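Local coordinates for N-alpha-acetyltransferase 30 (Saccharomyces cerevisiae, PDB 6YGA), which catalyses, as the catalytic subunit of the NatC complex, the transfer of an acetyl group from acetyl-CoA to the N-terminal methionine of target proteins, at residues Y36-N41 and V66-P71; E114-T119 and K153-L158. One frame throughout, in Å; residues are numbered along the deposited sequence.

Overall arrangement
The two contacts illustrate how an acetyltransferase of the GNAT family is built around one mixed sheet. Contact 1 lays helix 33-40 on strand 61-72, and contact 2 pairs strand 114-120 with strand 151-157. Their centres are about 16 Å apart and their nearest atoms about 7 Å, so they do not touch; strand 76-86 lies between them in the sheet. That strand joins the two: the backbone of Arg78 bonds to that of Asp70 and its side chain makes a salt bridge with Glu114, while Tyr80 packs on Lys68 and bonds to Glu118. In GNAT enzymes acetyl-CoA binds where the fourth and fifth strands splay apart, here probably 76-86 and 114-120; this structure is the apo form.

Contact 1 of 2, residues Y36-N41 and V66-P71; sequences YRYFLN and VCKMDP. With EDO (1,2-ethanediol), chain J.
Tyr38 reaches the strand with its phenol end, its OH lying 3.3 Å from CD of Lys68 as the tyrosine ring and the lysine chain pass at a slant. Having CG turned opposite the backbone N (chi1 158°) carries the ring obliquely toward the strand, its OH beside the lysine chain, and Tyr38 CD2 sits 3.7 Å above one face of the Phe39 ring, displaced toward the rim. The lysine chain runs extended until a bend at its last torsion brings NZ to Asp70. Lys68 NZ forms a salt bridge of 2.9 Å with Asp70 OD2, meeting the carboxylate on its anti side, 30° out of plane. The salt bridge keeps the charged end on its own strand, and the lysine meets the two rings with its methylene groups.

Phe39 follows as the main wedge. Its CB points at the strand and meets CG1 of Val66 at 3.5 Å, while the ring meets Cys67 O at its edge, close to the ring plane, with CD1 the nearest atom at 3.7 Å. CE1 packs 3.7 Å from CB of Lys68, so one ring bridges two residues on the same side of the strand.

Leu40 CD1 lies 3.7 Å from the same Val66 CG1, the two side chains crossing at about a right angle. Ile23 of helix 13-26 and Thr47 of strand 47-52 also pack on Val66. Farther along the strand, an ethanediol molecule, probably from the crystallisation liquor, bonds to Met69 O (selenomethionine here).

The axes of segments 36-40 and 66-71 approach to 8.5 Å, at 63° to each other. This is helix-on-sheet packing at a steep angle, and it places the second helix of the GNAT fold over the strand that pairs with strand 76-86.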
loop_
_atom_site.group_PDB
_atom_site.type_symbol
_atom_site.label_atom_id
_atom_site.label_comp_id
_atom_site.label_asym_id
_atom_site.label_seq_id
_atom_site.Cartn_x
_atom_site.Cartn_y
_atom_site.Cartn_z
ATOM N N TYR A 36 20.939 4.888 -16.059
ATOM C CA TYR A 36 20.853 5.232 -17.475
ATOM C C TYR A 36 21.568 4.204 -18.337
ATOM O O TYR A 36 21.146 3.928 -19.465
ATOM C CB TYR A 36 21.437 6.623 -17.714
ATOM C CG TYR A 36 20.636 7.737 -17.085
ATOM C CD1 TYR A 36 19.515 8.254 -17.719
ATOM C CD2 TYR A 36 21.001 8.273 -15.858
ATOM C CE1 TYR A 36 18.776 9.272 -17.148
ATOM C CE2 TYR A 36 20.268 9.292 -15.278
ATOM C CZ TYR A 36 19.157 9.787 -15.927
ATOM O OH TYR A 36 18.421 10.802 -15.360
ATOM N N ARG A 37 22.652 3.624 -17.823
ATOM C CA ARG A 37 23.399 2.647 -18.601
ATOM C C ARG A 37 22.661 1.317 -18.681
ATOM O O ARG A 37 22.831 0.572 -19.651
ATOM C CB ARG A 37 24.789 2.468 -17.999
ATOM C CG ARG A 37 25.838 2.093 -19.011
ATOM C CD ARG A 37 27.157 2.786 -18.737
ATOM N NE ARG A 37 27.161 4.179 -19.174
ATOM C CZ ARG A 37 27.441 4.571 -20.413
ATOM N NH1 ARG A 37 27.729 3.673 -21.345
ATOM N NH2 ARG A 37 27.432 5.861 -20.722
ATOM N N TYR A 38 21.837 1.008 -17.676
ATOM C CA TYR A 38 21.011 -0.194 -17.732
ATOM C C TYR A 38 19.998 -0.111 -18.865
ATOM O O TYR A 38 19.739 -1.104 -19.554
ATOM C CB TYR A 38 20.308 -0.400 -16.389
ATOM C CG TYR A 38 19.066 -1.265 -16.447
ATOM C CD1 TYR A 38 19.161 -2.647 -16.531
ATOM C CD2 TYR A 38 17.799 -0.696 -16.399
ATOM C CE1 TYR A 38 18.029 -3.439 -16.576
ATOM C CE2 TYR A 38 16.662 -1.478 -16.444
ATOM C CZ TYR A 38 16.782 -2.848 -16.531
ATOM O OH TYR A 38 15.650 -3.626 -16.575
ATOM N N PHE A 39 19.417 1.072 -19.078
ATOM C CA PHE A 39 18.454 1.254 -20.158
ATOM C C PHE A 39 19.145 1.395 -21.511
ATOM O O PHE A 39 18.849 0.647 -22.448
ATOM C CB PHE A 39 17.584 2.484 -19.886
ATOM C CG PHE A 39 16.410 2.223 -18.981
ATOM C CD1 PHE A 39 15.236 1.688 -19.487
ATOM C CD2 PHE A 39 16.467 2.538 -17.629
ATOM C CE1 PHE A 39 14.149 1.454 -18.665
ATOM C CE2 PHE A 39 15.381 2.306 -16.800
ATOM C CZ PHE A 39 14.221 1.762 -17.320
ATOM N N LEU A 40 20.072 2.346 -21.629
ATOM C CA LEU A 40 20.528 2.783 -22.945
ATOM C C LEU A 40 21.504 1.809 -23.592
ATOM O O LEU A 40 21.524 1.686 -24.821
ATOM C CB LEU A 40 21.162 4.173 -22.846
ATOM C CG LEU A 40 20.229 5.384 -22.968
ATOM C CD1 LEU A 40 19.150 5.410 -21.889
ATOM C CD2 LEU A 40 21.040 6.673 -22.949
ATOM N N ASN A 41 22.322 1.119 -22.799
ATOM C CA ASN A 41 23.267 0.175 -23.380
ATOM C C ASN A 41 22.597 -1.127 -23.799
ATOM O O ASN A 41 22.994 -1.728 -24.804
ATOM C CB ASN A 41 24.403 -0.096 -22.395
ATOM C CG ASN A 41 25.416 1.027 -22.365
ATOM O OD1 ASN A 41 25.073 2.181 -22.096
ATOM N ND2 ASN A 41 26.671 0.701 -22.644
ATOM N N VAL A 66 12.671 7.044 -22.471
ATOM C CA VAL A 66 13.579 5.925 -22.238
ATOM C C VAL A 66 12.735 4.696 -21.936
ATOM O O VAL A 66 11.899 4.722 -21.023
ATOM C CB VAL A 66 14.556 6.219 -21.091
ATOM C CG1 VAL A 66 15.552 5.092 -20.954
ATOM C CG2 VAL A 66 15.274 7.537 -21.326
ATOM N N CYS A 67 12.950 3.623 -22.694
ATOM C CA CYS A 67 12.110 2.437 -22.611
ATOM C C CYS A 67 12.961 1.176 -22.571
ATOM O O CYS A 67 14.126 1.168 -22.974
ATOM C CB CYS A 67 11.134 2.363 -23.793
ATOM S SG CYS A 67 10.111 3.838 -23.971
ATOM N N LYS A 68 12.351 0.102 -22.071
ATOM C CA LYS A 68 12.930 -1.233 -22.093
ATOM C C LYS A 68 11.831 -2.224 -22.450
ATOM O O LYS A 68 10.642 -1.897 -22.446
ATOM C CB LYS A 68 13.558 -1.606 -20.743
ATOM C CG LYS A 68 12.547 -2.123 -19.733
ATOM C CD LYS A 68 13.179 -2.443 -18.391
ATOM C CE LYS A 68 12.237 -3.268 -17.523
ATOM N NZ LYS A 68 12.011 -4.629 -18.091
HETATM N N MSE A 69 12.238 -3.448 -22.768
HETATM C CA MSE A 69 11.283 -4.536 -22.943
HETATM C C MSE A 69 11.882 -5.860 -22.486
HETATM O O MSE A 69 13.068 -6.125 -22.676
HETATM C CB MSE A 69 10.819 -4.634 -24.398
HETATM C CG MSE A 69 11.899 -5.000 -25.393
HETATM SE SE MSE A 69 11.283 -4.774 -27.227
HETATM C CE MSE A 69 10.335 -6.458 -27.468
ATOM N N ASP A 70 11.048 -6.686 -21.865
ATOM C CA ASP A 70 11.465 -7.976 -21.345
ATOM C C ASP A 70 10.277 -8.918 -21.429
ATOM O O ASP A 70 9.129 -8.460 -21.429
ATOM C CB ASP A 70 11.954 -7.870 -19.891
ATOM C CG ASP A 70 13.433 -7.544 -19.791
ATOM O OD1 ASP A 70 14.210 -8.052 -20.625
ATOM O OD2 ASP A 70 13.818 -6.784 -18.876
ATOM N N PRO A 71 10.514 -10.225 -21.515
ATOM C CA PRO A 71 9.396 -11.168 -21.400
ATOM C C PRO A 71 8.759 -11.075 -20.022
ATOM O O PRO A 71 9.449 -10.995 -19.003
ATOM C CB PRO A 71 10.059 -12.534 -21.629
ATOM C CG PRO A 71 11.499 -12.315 -21.300
ATOM C CD PRO A 71 11.797 -10.912 -21.737
HETATM C C1 EDO J . 12.861 -8.654 -25.754
HETATM O O1 EDO J . 13.545 -8.764 -24.501
HETATM C C2 EDO J . 13.372 -9.707 -26.731
HETATM O O2 EDO J . 13.099 -11.022 -26.230
#

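Contact 2 of 2, residues E114-T119 and K153-L158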
loop_
_atom_site.group_PDB
_atom_site.type_symbol
_atom_site.label_atom_id
_atom_site.label_comp_id
_atom_site.label_asym_id
_atom_site.label_seq_id
_atom_site.Cartn_x
_atom_site.Cartn_y
_atom_site.Cartn_z
ATOM N N GLU A 114 2.346 -5.783 -24.851
ATOM C CA GLU A 114 1.733 -4.791 -23.982
ATOM C C GLU A 114 2.788 -3.772 -23.582
ATOM O O GLU A 114 3.991 -4.043 -23.625
ATOM C CB GLU A 114 1.114 -5.443 -22.742
ATOM C CG GLU A 114 2.129 -6.142 -21.859
ATOM C CD GLU A 114 1.510 -7.214 -20.986
ATOM O OE1 GLU A 114 0.438 -7.735 -21.356
ATOM O OE2 GLU A 114 2.097 -7.537 -19.931
ATOM N N ILE A 115 2.317 -2.590 -23.193
ATOM C CA ILE A 115 3.166 -1.514 -22.703
ATOM C C ILE A 115 2.745 -1.204 -21.274
ATOM O O ILE A 115 1.550 -1.060 -20.995
ATOM C CB ILE A 115 3.057 -0.260 -23.588
ATOM C CG1 ILE A 115 3.219 -0.639 -25.059
ATOM C CG2 ILE A 115 4.114 0.761 -23.198
ATOM C CD1 ILE A 115 4.592 -1.173 -25.397
HETATM N N MSE A 116 3.721 -1.098 -20.378
HETATM C CA MSE A 116 3.425 -0.827 -18.975
HETATM C C MSE A 116 4.208 0.377 -18.458
HETATM O O MSE A 116 5.370 0.571 -18.813
HETATM C CB MSE A 116 3.728 -2.062 -18.122
HETATM C CG MSE A 116 3.219 -1.991 -16.689
HETATM SE SE MSE A 116 4.447 -1.107 -15.458
HETATM C CE MSE A 116 5.650 -2.600 -15.113
ATOM N N LEU A 117 3.559 1.183 -17.621
ATOM C CA LEU A 117 4.209 2.311 -16.974
ATOM C C LEU A 117 3.549 2.546 -15.625
ATOM O O LEU A 117 2.436 2.080 -15.364
ATOM C CB LEU A 117 4.144 3.580 -17.839
ATOM C CG LEU A 117 2.763 4.217 -18.041
ATOM C CD1 LEU A 117 2.543 5.384 -17.085
ATOM C CD2 LEU A 117 2.563 4.660 -19.484
ATOM N N GLU A 118 4.254 3.272 -14.766
ATOM C CA GLU A 118 3.717 3.739 -13.498
ATOM C C GLU A 118 3.682 5.257 -13.513
ATOM O O GLU A 118 4.562 5.901 -14.096
ATOM C CB GLU A 118 4.554 3.247 -12.312
ATOM C CG GLU A 118 4.694 1.738 -12.228
ATOM C CD GLU A 118 6.058 1.249 -12.666
ATOM O OE1 GLU A 118 6.893 2.088 -13.067
ATOM O OE2 GLU A 118 6.296 0.025 -12.604
ATOM N N THR A 119 2.663 5.825 -12.877
ATOM C CA THR A 119 2.522 7.269 -12.812
ATOM C C THR A 119 1.791 7.631 -11.528
ATOM O O THR A 119 1.150 6.789 -10.894
ATOM C CB THR A 119 1.784 7.820 -14.042
ATOM O OG1 THR A 119 1.908 9.246 -14.084
ATOM C CG2 THR A 119 0.317 7.456 -13.993
ATOM N N LYS A 153 -0.787 1.758 -11.970
ATOM C CA LYS A 153 -0.104 0.932 -12.954
ATOM C C LYS A 153 -0.939 0.941 -14.226
ATOM O O LYS A 153 -2.075 0.455 -14.225
ATOM C CB LYS A 153 0.082 -0.491 -12.431
ATOM C CG LYS A 153 0.905 -1.397 -13.326
ATOM C CD LYS A 153 1.080 -2.766 -12.693
ATOM C CE LYS A 153 2.215 -3.529 -13.346
ATOM N NZ LYS A 153 2.594 -4.725 -12.546
ATOM N N LEU A 154 -0.391 1.510 -15.295
ATOM C CA LEU A 154 -1.095 1.639 -16.564
ATOM C C LEU A 154 -0.578 0.601 -17.549
ATOM O O LEU A 154 0.632 0.379 -17.650
ATOM C CB LEU A 154 -0.921 3.038 -17.155
ATOM C CG LEU A 154 -1.350 4.204 -16.266
ATOM C CD1 LEU A 154 -1.141 5.542 -16.962
ATOM C CD2 LEU A 154 -2.796 4.035 -15.856
ATOM N N ILE A 155 -1.504 -0.024 -18.276
ATOM C CA ILE A 155 -1.186 -1.056 -19.256
ATOM C C ILE A 155 -1.973 -0.790 -20.532
ATOM O O ILE A 155 -3.178 -0.517 -20.484
ATOM C CB ILE A 155 -1.492 -2.467 -18.719
ATOM C CG1 ILE A 155 -0.624 -2.772 -17.498
ATOM C CG2 ILE A 155 -1.271 -3.512 -19.803
ATOM C CD1 ILE A 155 -0.737 -4.191 -17.023
ATOM N N LEU A 156 -1.286 -0.861 -21.664
ATOM C CA LEU A 156 -1.898 -0.737 -22.984
ATOM C C LEU A 156 -1.703 -2.051 -23.722
ATOM O O LEU A 156 -0.558 -2.405 -24.064
ATOM C CB LEU A 156 -1.282 0.417 -23.772
ATOM C CG LEU A 156 -1.677 0.546 -25.243
ATOM C CD1 LEU A 156 -3.122 1.006 -25.368
ATOM C CD2 LEU A 156 -0.735 1.495 -25.977
ATOM N N PRO A 157 -2.771 -2.802 -23.987
ATOM C CA PRO A 157 -2.621 -4.112 -24.631
ATOM C C PRO A 157 -2.507 -3.973 -26.145
ATOM O O PRO A 157 -3.300 -3.273 -26.786
ATOM C CB PRO A 157 -3.903 -4.847 -24.229
ATOM C CG PRO A 157 -4.906 -3.759 -24.110
ATOM C CD PRO A 157 -4.174 -2.513 -23.646
ATOM N N LEU A 158 -1.511 -4.644 -26.718
ATOM C CA LEU A 158 -1.259 -4.561 -28.148
ATOM C C LEU A 158 -1.660 -5.821 -28.892
ATOM O O LEU A 158 -2.033 -5.742 -30.068
ATOM C CB LEU A 158 0.222 -4.263 -28.407
ATOM C CG LEU A 158 0.776 -2.998 -27.741
ATOM C CD1 LEU A 158 2.269 -2.871 -27.979
ATOM C CD2 LEU A 158 0.048 -1.761 -28.238
#
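Leu117 and Leu154 meet by their methyl ends, CD1 to CD1 at 3.7 Å, on the sheet face that carries Ile115 and Leu156. Leu117 takes the less usual first torsion, with CG between the backbone N and the carbonyl carbon (chi1 68°), which directs its branch across to the neighbouring strand. CD1 of Leu154 also touches CG2 of Thr119 at 3.8 Å, so a single methyl touches two residues of strand 114-120. Tyr130 of helix 124-131 packs on both leucines.

The backbones form an antiparallel ladder, with Ile115-Leu156 and Leu117-Leu154 as hydrogen-bonded pairs; the bond from Leu154 N to Leu117 O measures 2.9 Å. This pairing belongs to the C-terminal half of the GNAT fold, in which strand 151-157, back from its hairpin with strand 136-141, inserts between that strand and strand 114-120. On the other edge of strand 114-120, Met116 bonds through its backbone to Gly79 and Ile81.

Over the opposite face, Met116 (selenomethionine) bends at both chi2 and chi3. Its folded chain lies against the extended chain of Lys153: Met116 CG is 3.8 Å from Lys153 CE, and Met116 SE is 3.9 Å from Lys153 CE. Met116 CG also meets Ile155 CG1 at 4.0 Å. Glu114 on this face has its carboxylate drawn to Arg78 and Arg76 by salt bridges. Leu158, just past the strand, points its side chain toward strand 114-120, and its CD1 packs 3.8 Å from CG1 of Ile115. Phe578 of the N-alpha-acetyltransferase 35 chain packs on the same leucine.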